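Local coordinates for predicted metal-dependent hydrolase of the TIM-barrel fold (Lactobacillus casei, PDB 2QPX), which is probably a zinc-dependent hydrolase of the amidohydrolase type, built on a TIM barrel and binding two zinc ions, at residues Gly121-Ala126 with Glu371-Val376; Phe93-Leu98 with Leu328-Phe333. All coordinates share one frame; numbering follows the deposited sequence. Where two conformers were deposited one is given.

How the contacts relate
Both contacts meet at the parallel sheet of strands 14-19, 95-101 and 124-127, with their centres about 14 Å apart. Contact 1 uses strand 124-127, an outermost strand of that sheet within the chain, and contact 2 uses its neighbour 95-101. Two probable hydrogen bonds join them directly, Lys-125 N to Leu-98 O at 2.9 Å and Leu-98 N to Pro-123 O at 3.1 Å. Along the chain the order is 93-98, 121-126, 328-333, 371-376, so the two contacts interleave. Each ties an early strand to a late part of the chain, helix 323-342 in one case and the C-terminal tail in the other, which brings early strands and the last parts of the chain together around the barrel.

Contact 1 (Gly121-Ala126 with Glu371-Val376); sequences GIPVKA and ERELRV. With EDO (1,2-ethanediol), chain D.
The two backbones stay well apart, coming closest at Pro-123 and Glu-373, whose CA atoms are 7.5 Å from each other, and side chains at and just before the start of strand 124-127 and from the C-terminal tail bridge the gap. Lys-125 and Glu-373 reach for each other from opposite directions and form a salt bridge, NZ to OE2 at 2.8 Å. The ammonium comes down on this oxygen from above the carboxylate, 63° out of its plane. With CG beside the backbone N (chi1 -76°), Glu-373 lays that carbon against the Pro-123 ring, CG to CG 3.9 Å, and the bend at chi2 turns the carboxylate toward Lys-125. A long, flexible lysine suits the span, while the rigid proline gives the aliphatic part of the glutamate a firm apolar surface. Gln-370 OE1 also accepts a hydrogen bond from NZ, so the ammonium has two partners at this surface. An alanine in place of Glu-373 would probably cost Lys-125 this salt-bridge partner, leaving it the Gln-370 bond, and strip the apolar cover from the Pro-123 ring. Beyond the proline, Val-124 N donates a nearly straight bond to O2 of an ethanediol, probably from the crystallisation liquor, and Val-124 O meets its O1 at 2.6 Å. The salt bridge and the Pro-123/Glu-373 packing fasten the C-terminal tail to a parallel strand of the TIM barrel.

Contact 2 (Phe93-Leu98 with Leu328-Phe333); sequences FHFKEL and LAARQF
Phe-93 and Phe-95 each set CG beside the backbone N (chi1 -66° and -77°), and the two rings thereby converge on Ala-330, the entry to strand 95-101 packing on helix 323-342 of the TIM barrel. The Ala-330 methyl sits between them: CB lies 3.6 Å from Phe-93 CG and equally far from Phe-95 CE1. Alanine suits this place because its single methyl lets both aromatic groups close on the helix. Between the two phenylalanines in sequence, His-94, with positive phi, ends the preceding helix in a Schellman motif, after which strand 95-101 begins. Phe-90 also packs edge-to-face with Phe-95, and Leu-14 of strand 14-19 also touches Ala-330. The outer end of Phe-93 meets Arg-331, whose side chain was modelled in two conformers. In one of them both CB and the guanidinium pass close to the ring, while NH1 makes a salt bridge to Glu-65. A long side chain suits this place, since it can line an aromatic ring and still deliver a charge to a partner beyond it. At the start of that chain, the aliphatic CB of Arg-331 touches Phe-93 CE1 at 3.6 Å.

Contact 1 (Gly121-Ala126 with Glu371-Val376)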
# COMPACT_ATOMS: atom_id res chain seq x y z
N GLY A 121 -31.96 -11.05 19.28
CA GLY A 121 -31.82 -11.57 20.63
C GLY A 121 -30.83 -10.87 21.56
O GLY A 121 -30.48 -11.42 22.63
N ILE A 122 -30.41 -9.67 21.17
CA ILE A 122 -29.42 -8.91 21.91
C ILE A 122 -29.78 -7.43 21.81
O ILE A 122 -30.52 -7.04 20.92
CB ILE A 122 -27.97 -9.17 21.38
CG1 ILE A 122 -27.86 -8.92 19.87
CG2 ILE A 122 -27.50 -10.63 21.73
CD1 ILE A 122 -26.44 -8.99 19.30
N PRO A 123 -29.24 -6.62 22.73
CA PRO A 123 -29.53 -5.19 22.66
C PRO A 123 -28.99 -4.49 21.41
O PRO A 123 -27.93 -4.87 20.88
CB PRO A 123 -28.88 -4.63 23.92
CG PRO A 123 -27.91 -5.67 24.36
CD PRO A 123 -28.48 -6.98 23.93
N VAL A 124 -29.71 -3.47 20.99
CA VAL A 124 -29.42 -2.71 19.76
C VAL A 124 -29.59 -1.23 20.10
O VAL A 124 -30.64 -0.84 20.63
CB VAL A 124 -30.38 -3.10 18.60
CG1 VAL A 124 -30.12 -2.26 17.33
CG2 VAL A 124 -30.28 -4.62 18.32
N LYS A 125 -28.56 -0.43 19.86
CA LYS A 125 -28.59 1.01 20.12
C LYS A 125 -28.25 1.78 18.84
O LYS A 125 -27.72 1.21 17.88
CB LYS A 125 -27.64 1.39 21.23
CG LYS A 125 -27.80 0.49 22.48
CD LYS A 125 -28.09 1.20 23.70
CE LYS A 125 -28.24 0.21 24.88
NZ LYS A 125 -27.57 0.75 26.14
N ALA A 126 -28.56 3.07 18.85
CA ALA A 126 -28.42 3.94 17.67
C ALA A 126 -27.18 4.82 17.74
O ALA A 126 -26.84 5.41 18.78
CB ALA A 126 -29.66 4.86 17.56
N GLU A 371 -20.76 -0.99 29.16
CA GLU A 371 -20.25 -2.04 30.06
C GLU A 371 -21.33 -2.96 30.57
O GLU A 371 -21.16 -4.19 30.61
CB GLU A 371 -19.50 -1.42 31.25
CG GLU A 371 -18.25 -0.65 30.86
CD GLU A 371 -18.44 0.86 30.68
OE1 GLU A 371 -19.58 1.33 30.44
OE2 GLU A 371 -17.43 1.58 30.81
N ARG A 372 -22.46 -2.40 30.93
CA ARG A 372 -23.55 -3.21 31.46
C ARG A 372 -24.05 -4.33 30.52
O ARG A 372 -24.36 -5.45 30.96
CB ARG A 372 -24.70 -2.28 31.84
CG ARG A 372 -25.93 -2.94 32.37
CD ARG A 372 -26.91 -1.83 32.77
NE ARG A 372 -26.43 -1.13 33.96
CZ ARG A 372 -26.91 0.03 34.38
N GLU A 373 -24.11 -4.03 29.23
CA GLU A 373 -24.59 -4.97 28.24
C GLU A 373 -23.62 -6.10 28.00
O GLU A 373 -24.01 -7.18 27.52
CB GLU A 373 -24.85 -4.19 26.92
CG GLU A 373 -26.13 -3.34 26.89
CD GLU A 373 -26.09 -2.02 27.64
OE1 GLU A 373 -24.99 -1.51 28.04
OE2 GLU A 373 -27.18 -1.45 27.83
N LEU A 374 -22.34 -5.87 28.28
CA LEU A 374 -21.31 -6.87 28.04
C LEU A 374 -21.00 -7.74 29.28
O LEU A 374 -20.11 -8.58 29.26
CB LEU A 374 -20.05 -6.21 27.44
CG LEU A 374 -20.05 -6.27 25.91
CD1 LEU A 374 -19.86 -7.72 25.42
CD2 LEU A 374 -21.33 -5.67 25.33
N ARG A 375 -21.73 -7.52 30.36
CA ARG A 375 -21.60 -8.38 31.54
C ARG A 375 -22.01 -9.81 31.24
O ARG A 375 -23.04 -10.05 30.60
CB ARG A 375 -22.50 -7.87 32.64
CG ARG A 375 -22.05 -6.58 33.24
CD ARG A 375 -22.99 -6.19 34.37
NE ARG A 375 -24.34 -6.00 33.86
CZ ARG A 375 -25.44 -5.86 34.59
NH1 ARG A 375 -25.37 -5.89 35.92
NH2 ARG A 375 -26.60 -5.70 33.99
N VAL A 376 -21.23 -10.75 31.74
CA VAL A 376 -21.50 -12.18 31.56
C VAL A 376 -22.63 -12.64 32.48
O VAL A 376 -22.62 -12.38 33.69
CB VAL A 376 -20.25 -13.02 31.82
CG1 VAL A 376 -20.61 -14.48 32.03
CG2 VAL A 376 -19.28 -12.86 30.65
OXT VAL A 376 -23.59 -13.27 32.02
C1 EDO D . -33.51 -1.58 21.40
O1 EDO D . -32.90 -0.35 21.86
C2 EDO D . -33.47 -2.59 22.53
O2 EDO D . -32.14 -3.00 22.85

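Contact 2 (Phe93-Leu98 with Leu328-Phe333)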
# COMPACT_ATOMS: atom_id res chain seq x y z
N PHE A 93 -21.87 -16.85 16.88
CA PHE A 93 -20.66 -16.03 16.92
C PHE A 93 -20.50 -15.23 18.23
O PHE A 93 -19.52 -14.55 18.42
CB PHE A 93 -20.61 -15.13 15.71
CG PHE A 93 -20.44 -15.90 14.43
CD1 PHE A 93 -19.21 -16.50 14.15
CD2 PHE A 93 -21.50 -16.13 13.57
CE1 PHE A 93 -19.05 -17.26 12.99
CE2 PHE A 93 -21.35 -16.88 12.42
CZ PHE A 93 -20.10 -17.45 12.12
N HIS A 94 -21.50 -15.32 19.11
CA HIS A 94 -21.52 -14.69 20.44
C HIS A 94 -21.60 -13.14 20.32
O HIS A 94 -21.00 -12.43 21.12
CB HIS A 94 -20.33 -15.16 21.31
CG HIS A 94 -20.39 -16.61 21.68
ND1 HIS A 94 -20.66 -17.01 22.96
CD2 HIS A 94 -20.23 -17.73 20.96
CE1 HIS A 94 -20.67 -18.34 23.01
NE2 HIS A 94 -20.43 -18.80 21.80
N PHE A 95 -22.33 -12.64 19.33
CA PHE A 95 -22.66 -11.21 19.34
C PHE A 95 -23.44 -10.89 20.62
O PHE A 95 -24.37 -11.60 20.98
CB PHE A 95 -23.52 -10.83 18.14
CG PHE A 95 -22.79 -10.70 16.82
CD1 PHE A 95 -22.51 -11.82 16.04
CD2 PHE A 95 -22.42 -9.46 16.32
CE1 PHE A 95 -21.94 -11.71 14.80
CE2 PHE A 95 -21.85 -9.36 15.06
CZ PHE A 95 -21.58 -10.46 14.31
N LYS A 96 -23.07 -9.80 21.28
CA LYS A 96 -23.78 -9.36 22.48
C LYS A 96 -24.44 -7.99 22.39
O LYS A 96 -25.28 -7.66 23.21
CB LYS A 96 -22.87 -9.43 23.71
CG LYS A 96 -22.42 -10.85 24.07
CD LYS A 96 -23.57 -11.78 24.41
CE LYS A 96 -23.01 -13.17 24.74
NZ LYS A 96 -24.11 -14.07 25.15
N GLU A 97 -24.07 -7.17 21.40
CA GLU A 97 -24.72 -5.87 21.21
C GLU A 97 -24.43 -5.38 19.79
O GLU A 97 -23.35 -5.65 19.29
CB GLU A 97 -24.24 -4.84 22.24
CG GLU A 97 -25.08 -3.57 22.26
CD GLU A 97 -24.63 -2.55 23.25
OE1 GLU A 97 -23.43 -2.51 23.55
OE2 GLU A 97 -25.52 -1.79 23.71
N LEU A 98 -25.39 -4.68 19.20
CA LEU A 98 -25.23 -3.98 17.94
C LEU A 98 -25.42 -2.50 18.13
O LEU A 98 -26.40 -2.08 18.73
CB LEU A 98 -26.27 -4.46 16.94
CG LEU A 98 -26.36 -5.98 16.67
CD1 LEU A 98 -27.43 -6.23 15.57
CD2 LEU A 98 -25.02 -6.68 16.43
N LEU A 328 -20.52 -13.56 8.53
CA LEU A 328 -19.27 -13.69 7.77
C LEU A 328 -18.17 -12.78 8.32
O LEU A 328 -17.02 -13.19 8.46
CB LEU A 328 -19.46 -13.46 6.28
CG LEU A 328 -18.24 -13.75 5.38
CD1 LEU A 328 -17.78 -15.16 5.55
CD2 LEU A 328 -18.59 -13.46 3.91
N ALA A 329 -18.55 -11.57 8.73
CA ALA A 329 -17.61 -10.65 9.35
C ALA A 329 -17.05 -11.26 10.60
O ALA A 329 -15.83 -11.23 10.83
CB ALA A 329 -18.31 -9.27 9.68
N ALA A 330 -17.94 -11.77 11.44
CA ALA A 330 -17.50 -12.42 12.69
C ALA A 330 -16.57 -13.61 12.46
O ALA A 330 -15.52 -13.76 13.12
CB ALA A 330 -18.75 -12.82 13.52
N ARG A 331 -16.94 -14.45 11.52
CA ARG A 331 -16.14 -15.64 11.25
C ARG A 331 -14.75 -15.27 10.74
O ARG A 331 -13.74 -15.81 11.23
CB ARG A 331 -16.81 -16.58 10.25
CG ARG A 331 -15.96 -17.83 10.06
CD ARG A 331 -16.75 -18.94 9.42
NE ARG A 331 -17.68 -19.54 10.36
CZ ARG A 331 -18.68 -20.35 10.02
NH1 ARG A 331 -18.89 -20.67 8.76
NH2 ARG A 331 -19.47 -20.84 10.96
N GLN A 332 -14.69 -14.34 9.79
CA GLN A 332 -13.39 -14.00 9.21
C GLN A 332 -12.52 -13.25 10.21
O GLN A 332 -11.30 -13.43 10.26
CB GLN A 332 -13.53 -13.18 7.92
CG GLN A 332 -14.29 -13.91 6.82
CD GLN A 332 -13.79 -15.30 6.52
OE1 GLN A 332 -14.32 -16.27 7.05
NE2 GLN A 332 -12.70 -15.41 5.73
N PHE A 333 -13.12 -12.37 11.00
CA PHE A 333 -12.38 -11.64 12.01
C PHE A 333 -11.86 -12.57 13.12
O PHE A 333 -10.70 -12.49 13.52
CB PHE A 333 -13.23 -10.51 12.57
CG PHE A 333 -12.46 -9.49 13.37
CD1 PHE A 333 -11.77 -8.45 12.73
CD2 PHE A 333 -12.42 -9.54 14.73
CE1 PHE A 333 -11.09 -7.51 13.44
CE2 PHE A 333 -11.72 -8.58 15.47
CZ PHE A 333 -11.07 -7.57 14.84